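Side-chain contact in plexin-A4 (Homo sapiens, PDB 4E74), which probably binds Rho-family GTPases through this ubiquitin-like cytoplasmic domain of a plexin receptor: residues I78-D81 with E82-T85. Numbering follows the deposited sequence.
Sequences ILQD and EDIT
Water 1 joins Q80 to D83 and is gripped by three groups: it donates to D83 OD2 at 2.8 Å and to the carbonyl oxygen of I78, and accepts from Q80 NE2 at 3.0 Å. It closes the turn by which the chain leaves the edge strand 76-79 of the ubiquitin-like sheet. No direct hydrogen bond links 78-81 to 82-85; water bridges the bend instead. The other end of the Q80 amide is bridged too: water 2 donates to Q80 OE1 at 2.9 Å and accepts from the backbone N of E82. The Q80 side chain thus lies across the inside of the bend with OE1 and NE2 both held by water, which should fix its rotation. CG of Q80 stands between its backbone N and carbonyl carbon (chi1 61°), and from there the chain runs extended past the carbonyl of E82, with Q80 CD 3.2 Å from E82 O. Q80 NE2 lies 3.7 Å from D83 CB, the Q80 amide plane turned 76° from the D83 carboxylate. OD2 of D81 bonds to T40 OG1. Y101 OH lies within hydrogen-bonding reach of D83 OD2 and Q80 O, which must share its single proton or take it in turn, tying the bend to helix 98-101. D83 itself opens an Asx turn: OD1 takes the backbone N of T85 from above the carboxylate plane, while T85 OG1 donates to the syn lone pair of D83 OD1 at 2.7 Å.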
loop_
_atom_site.group_PDB
_atom_site.type_symbol
_atom_site.label_atom_id
_atom_site.label_comp_id
_atom_site.label_asym_id
_atom_site.label_seq_id
_atom_site.Cartn_x
_atom_site.Cartn_y
_atom_site.Cartn_z
ATOM N N ILE A 78 -2.273 -12.794 21.009
ATOM C CA ILE A 78 -1.519 -12.090 19.956
ATOM C C ILE A 78 -0.530 -13.020 19.259
ATOM O O ILE A 78 0.294 -13.685 19.888
ATOM C CB ILE A 78 -0.810 -10.832 20.505
ATOM C CG1 ILE A 78 -1.846 -9.827 21.071
ATOM C CG2 ILE A 78 0.073 -10.216 19.427
ATOM C CD1 ILE A 78 -2.834 -9.230 20.062
ATOM N N LEU A 79 -0.669 -13.134 17.936
ATOM C CA LEU A 79 0.198 -13.928 17.097
ATOM C C LEU A 79 1.115 -13.005 16.331
ATOM O O LEU A 79 0.706 -11.889 15.945
ATOM C CB LEU A 79 -0.684 -14.766 16.131
ATOM C CG LEU A 79 -1.855 -15.561 16.702
ATOM C CD1 LEU A 79 -2.520 -16.390 15.596
ATOM C CD2 LEU A 79 -1.367 -16.458 17.866
ATOM N N GLN A 80 2.368 -13.416 16.152
ATOM C CA GLN A 80 3.352 -12.635 15.462
ATOM C C GLN A 80 4.444 -13.500 14.862
ATOM O O GLN A 80 4.499 -14.700 15.120
ATOM C CB GLN A 80 3.962 -11.557 16.399
ATOM C CG GLN A 80 4.662 -12.139 17.607
ATOM C CD GLN A 80 5.222 -11.050 18.534
ATOM O OE1 GLN A 80 5.927 -10.112 18.086
ATOM N NE2 GLN A 80 5.011 -11.227 19.816
ATOM N N ASP A 81 5.281 -12.905 14.043
ATOM C CA ASP A 81 6.341 -13.642 13.313
ATOM C C ASP A 81 7.349 -14.326 14.283
ATOM O O ASP A 81 7.807 -15.430 14.021
ATOM C CB ASP A 81 7.147 -12.727 12.411
ATOM C CG ASP A 81 6.411 -12.290 11.128
ATOM O OD1 ASP A 81 5.339 -12.835 10.794
ATOM O OD2 ASP A 81 6.968 -11.385 10.467
ATOM N N GLU A 82 7.676 -13.657 15.390
ATOM C CA GLU A 82 8.621 -14.202 16.379
ATOM C C GLU A 82 8.169 -13.933 17.799
ATOM O O GLU A 82 7.900 -12.783 18.166
ATOM C CB GLU A 82 10.017 -13.630 16.158
ATOM C CG GLU A 82 11.082 -14.300 17.044
ATOM C CD GLU A 82 12.467 -13.692 16.885
ATOM O OE1 GLU A 82 12.775 -13.178 15.793
ATOM O OE2 GLU A 82 13.245 -13.739 17.883
ATOM N N ASP A 83 8.090 -15.008 18.591
ATOM C CA ASP A 83 7.746 -14.898 20.005
ATOM C C ASP A 83 8.340 -16.062 20.788
ATOM O O ASP A 83 9.233 -16.745 20.262
ATOM C CB ASP A 83 6.232 -14.701 20.190
ATOM C CG ASP A 83 5.413 -15.906 19.845
ATOM O OD1 ASP A 83 5.983 -16.978 19.570
ATOM O OD2 ASP A 83 4.148 -15.768 19.910
ATOM N N ILE A 84 7.907 -16.248 22.043
ATOM C CA ILE A 84 8.449 -17.323 22.896
ATOM C C ILE A 84 8.154 -18.752 22.364
ATOM O O ILE A 84 8.842 -19.735 22.750
ATOM C CB ILE A 84 7.984 -17.114 24.367
ATOM C CG1 ILE A 84 8.866 -17.907 25.380
ATOM C CG2 ILE A 84 6.511 -17.515 24.514
ATOM C CD1 ILE A 84 10.350 -17.627 25.296
ATOM N N THR A 85 7.199 -18.873 21.437
ATOM C CA THR A 85 6.870 -20.174 20.827
ATOM C C THR A 85 7.732 -20.554 19.599
ATOM O O THR A 85 7.640 -21.683 19.136
ATOM C CB THR A 85 5.374 -20.260 20.442
ATOM O OG1 THR A 85 5.130 -19.475 19.273
ATOM C CG2 THR A 85 4.432 -19.850 21.594
HETATM O O HOH W 1 3.031 -13.342 20.631
HETATM O O HOH W 2 7.398 -10.700 15.604
#